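Local coordinates for protein 23S rRNA (guanine(2535)-N(1))-methyltransferase (Streptomyces viridochromogenes, PDB 1O9G) that methylates N1 of guanosine 2535 in 23S ribosomal RNA using S-adenosyl-L-methionine, which confers resistance to the orthosomycin antibiotic avilamycin, at residues K218-L230 against A237-G249. The protein carries 3 engineered substitutions. Sequence-based numbering, arbitrary orientation.
Sequences KIPVAPVKALERL and AVMVRAADVLEAG. Engineered in segment 237-249: Met239 (natural residue Leu).
Leu230 and Ala237 pair through both backbone N-H groups, Ala237 N reaching Leu230 O at 2.9 Å, and Met239 N to Glu228 O continues this antiparallel hairpin. Leu227 N then bonds Met239 O at 2.9 Å, less straight at 136°. On one face, Val238 CG2 sits 3.7 Å above the Arg229 guanidinium plane, offset toward its rim, while Val238 CG1 meets Ile219 CG2 and Val221 CG1. Arg229 runs extended from CG to NE and turns NH1 and NH2 end-on to Ile219 O, NH1 at 2.8 Å. Water 1 joins NH1 to Ile219 N and Ala237 O. On the other face, CE of Met239, an engineered residue modelled as selenomethionine, lies 3.4 Å from Glu228 CB; the Glu228 carboxylate forms salt bridges with Arg5, Arg42 and Arg46. Leu227 lies over one face of the Arg241 guanidinium, CD2 3.3 Å from NH1; Arg241 NH2 bonds Arg46 O. Val224 CG1, anti to its own N (chi1 -176°), touches Val240 CG1 and Val245 CG2, each at 3.9 Å. Water 2 links Lys225 O, Arg241 N and Asp244 OD2. Strand 235-241 runs antiparallel beside 209-214, and 228-232 edges the Rossmann-like methyltransferase sheet. Gripping one carbonyl twice should restrain the Arg229 guanidinium against Val238 CG2, with Lys218 CG over the opposite face.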
# COMPACT_ATOMS: atom_id res chain seq x y z
N LYS A 218 -1.39 9.46 17.38
CA LYS A 218 -1.62 10.65 16.58
C LYS A 218 -0.33 11.01 15.82
O LYS A 218 0.70 11.27 16.44
CB LYS A 218 -2.06 11.82 17.46
CG LYS A 218 -2.60 13.01 16.69
CD LYS A 218 -3.39 13.98 17.56
CE LYS A 218 -4.78 13.43 17.94
NZ LYS A 218 -5.55 12.86 16.79
N ILE A 219 -0.39 11.05 14.49
CA ILE A 219 0.77 11.37 13.67
C ILE A 219 0.89 12.88 13.53
O ILE A 219 -0.05 13.52 13.08
CB ILE A 219 0.64 10.69 12.30
CG1 ILE A 219 0.75 9.17 12.47
CG2 ILE A 219 1.71 11.21 11.33
CD1 ILE A 219 0.24 8.37 11.30
N PRO A 220 2.03 13.45 13.92
CA PRO A 220 2.21 14.90 13.85
C PRO A 220 2.35 15.40 12.40
O PRO A 220 3.26 14.95 11.71
CB PRO A 220 3.49 15.13 14.66
CG PRO A 220 4.26 13.83 14.56
CD PRO A 220 3.22 12.76 14.46
N VAL A 221 1.48 16.31 11.96
CA VAL A 221 1.61 16.96 10.65
C VAL A 221 1.61 18.50 10.65
O VAL A 221 1.99 19.11 9.65
CB VAL A 221 0.53 16.48 9.62
CG1 VAL A 221 0.64 14.98 9.39
CG2 VAL A 221 -0.89 16.85 10.07
N ALA A 222 1.20 19.12 11.76
CA ALA A 222 1.21 20.58 11.89
C ALA A 222 2.56 21.12 11.43
O ALA A 222 3.58 20.51 11.74
CB ALA A 222 0.92 20.98 13.32
N PRO A 223 2.60 22.25 10.72
CA PRO A 223 1.45 23.13 10.50
C PRO A 223 0.54 22.76 9.33
O PRO A 223 -0.40 23.51 9.09
CB PRO A 223 2.12 24.48 10.24
CG PRO A 223 3.40 24.13 9.55
CD PRO A 223 3.81 22.77 10.06
N VAL A 224 0.80 21.66 8.63
CA VAL A 224 -0.12 21.21 7.59
C VAL A 224 -1.43 20.85 8.29
O VAL A 224 -1.41 20.29 9.38
CB VAL A 224 0.42 20.00 6.78
CG1 VAL A 224 -0.54 19.64 5.65
CG2 VAL A 224 1.82 20.26 6.23
N LYS A 225 -2.56 21.20 7.69
CA LYS A 225 -3.86 20.83 8.24
C LYS A 225 -4.19 19.42 7.80
O LYS A 225 -4.03 19.10 6.65
CB LYS A 225 -4.95 21.76 7.73
CG LYS A 225 -6.34 21.54 8.35
CD LYS A 225 -6.53 22.32 9.65
CE LYS A 225 -7.86 21.95 10.31
NZ LYS A 225 -8.01 22.56 11.66
N ALA A 226 -4.67 18.59 8.72
CA ALA A 226 -5.09 17.24 8.40
C ALA A 226 -6.48 17.27 7.76
O ALA A 226 -7.40 17.88 8.30
CB ALA A 226 -5.13 16.40 9.67
N LEU A 227 -6.65 16.60 6.62
CA LEU A 227 -7.98 16.39 6.08
C LEU A 227 -8.81 15.53 7.03
O LEU A 227 -9.98 15.79 7.23
CB LEU A 227 -7.96 15.70 4.71
CG LEU A 227 -7.25 16.38 3.55
CD1 LEU A 227 -7.17 15.41 2.38
CD2 LEU A 227 -7.95 17.65 3.15
N GLU A 228 -8.17 14.50 7.57
CA GLU A 228 -8.83 13.43 8.33
C GLU A 228 -7.80 12.59 9.12
O GLU A 228 -6.65 12.43 8.69
CB GLU A 228 -9.58 12.51 7.37
CG GLU A 228 -10.70 11.71 8.01
CD GLU A 228 -11.50 10.90 7.01
OE1 GLU A 228 -11.86 11.40 5.93
OE2 GLU A 228 -11.80 9.74 7.31
N ARG A 229 -8.23 12.08 10.27
CA ARG A 229 -7.48 11.17 11.11
C ARG A 229 -8.33 9.98 11.52
O ARG A 229 -9.54 10.08 11.57
CB ARG A 229 -7.03 11.88 12.37
CG ARG A 229 -5.93 12.86 12.18
CD ARG A 229 -5.59 13.54 13.48
NE ARG A 229 -4.60 14.60 13.30
CZ ARG A 229 -3.31 14.39 13.13
NH1 ARG A 229 -2.81 13.17 13.13
NH2 ARG A 229 -2.51 15.43 12.97
N LEU A 230 -7.68 8.85 11.75
CA LEU A 230 -8.33 7.72 12.40
C LEU A 230 -7.39 6.99 13.36
O LEU A 230 -6.16 7.10 13.26
CB LEU A 230 -8.99 6.78 11.38
CG LEU A 230 -8.13 5.85 10.55
CD1 LEU A 230 -7.37 4.82 11.38
CD2 LEU A 230 -8.98 5.10 9.53
N ALA A 237 -3.82 6.77 11.50
CA ALA A 237 -3.54 7.27 10.17
C ALA A 237 -3.90 8.73 10.10
O ALA A 237 -4.73 9.21 10.87
CB ALA A 237 -4.29 6.48 9.15
N VAL A 238 -3.27 9.43 9.17
CA VAL A 238 -3.58 10.82 8.87
C VAL A 238 -3.52 10.97 7.36
O VAL A 238 -2.74 10.32 6.70
CB VAL A 238 -2.62 11.79 9.61
CG1 VAL A 238 -1.19 11.65 9.11
CG2 VAL A 238 -3.13 13.22 9.48
N MSE A 239 -4.40 11.84 6.85
CA MSE A 239 -4.41 12.16 5.43
C MSE A 239 -4.30 13.66 5.24
O MSE A 239 -4.93 14.40 5.95
CB MSE A 239 -5.74 11.74 4.81
CG MSE A 239 -6.11 10.30 4.96
SE MSE A 239 -7.81 9.93 4.14
CE MSE A 239 -8.61 11.74 4.16
N VAL A 240 -3.50 14.04 4.26
CA VAL A 240 -3.34 15.43 3.88
C VAL A 240 -3.43 15.58 2.37
O VAL A 240 -3.21 14.67 1.61
CB VAL A 240 -1.96 16.01 4.36
CG1 VAL A 240 -1.85 15.99 5.88
CG2 VAL A 240 -0.83 15.33 3.73
N ARG A 241 -3.75 16.79 1.94
CA ARG A 241 -3.79 17.10 0.54
C ARG A 241 -2.46 17.69 0.10
O ARG A 241 -1.93 18.55 0.78
CB ARG A 241 -4.89 18.12 0.28
CG ARG A 241 -4.96 18.56 -1.16
CD ARG A 241 -6.32 18.96 -1.65
NE ARG A 241 -7.34 17.96 -1.40
CZ ARG A 241 -8.34 18.08 -0.54
NH1 ARG A 241 -8.44 19.15 0.25
NH2 ARG A 241 -9.26 17.10 -0.47
N ALA A 242 -2.00 17.30 -1.07
CA ALA A 242 -0.70 17.76 -1.60
C ALA A 242 -0.64 19.29 -1.64
O ALA A 242 0.32 19.87 -1.15
CB ALA A 242 -0.43 17.17 -2.95
N ALA A 243 -1.68 19.93 -2.17
CA ALA A 243 -1.71 21.40 -2.26
C ALA A 243 -1.55 22.04 -0.90
O ALA A 243 -0.91 23.09 -0.78
CB ALA A 243 -2.99 21.87 -2.90
N ASP A 244 -2.15 21.45 0.12
CA ASP A 244 -2.06 21.98 1.48
C ASP A 244 -0.66 21.85 2.04
O ASP A 244 -0.20 22.74 2.76
CB ASP A 244 -3.05 21.30 2.43
CG ASP A 244 -4.51 21.59 2.09
OD1 ASP A 244 -4.82 22.61 1.43
OD2 ASP A 244 -5.43 20.87 2.50
N VAL A 245 0.03 20.76 1.74
CA VAL A 245 1.39 20.60 2.19
C VAL A 245 2.26 21.73 1.62
O VAL A 245 3.04 22.35 2.33
CB VAL A 245 1.98 19.26 1.80
CG1 VAL A 245 3.44 19.19 2.14
CG2 VAL A 245 1.23 18.11 2.47
N LEU A 246 2.10 22.03 0.34
CA LEU A 246 2.88 23.09 -0.30
C LEU A 246 2.60 24.45 0.30
O LEU A 246 3.51 25.27 0.43
CB LEU A 246 2.63 23.15 -1.81
CG LEU A 246 3.22 21.96 -2.58
CD1 LEU A 246 3.05 22.19 -4.07
CD2 LEU A 246 4.68 21.75 -2.23
N GLU A 247 1.36 24.69 0.70
CA GLU A 247 0.97 25.98 1.23
C GLU A 247 1.58 26.22 2.60
O GLU A 247 1.71 27.35 3.01
CB GLU A 247 -0.55 26.13 1.28
CG GLU A 247 -1.19 26.45 -0.07
CD GLU A 247 -0.71 27.75 -0.71
OE1 GLU A 247 -0.34 28.71 0.01
OE2 GLU A 247 -0.70 27.82 -1.96
N ALA A 248 1.96 25.17 3.32
CA ALA A 248 2.56 25.30 4.65
C ALA A 248 3.99 25.87 4.65
O ALA A 248 4.47 26.36 5.67
CB ALA A 248 2.52 23.98 5.38
N GLY A 249 4.67 25.81 3.51
CA GLY A 249 6.01 26.36 3.40
C GLY A 249 7.11 25.47 3.96
O GLY A 249 6.88 24.29 4.22
O HOH W 1 -3.31 10.31 13.31
O HOH W 2 -4.55 18.68 4.00
O HOH W 3 -1.67 23.22 5.21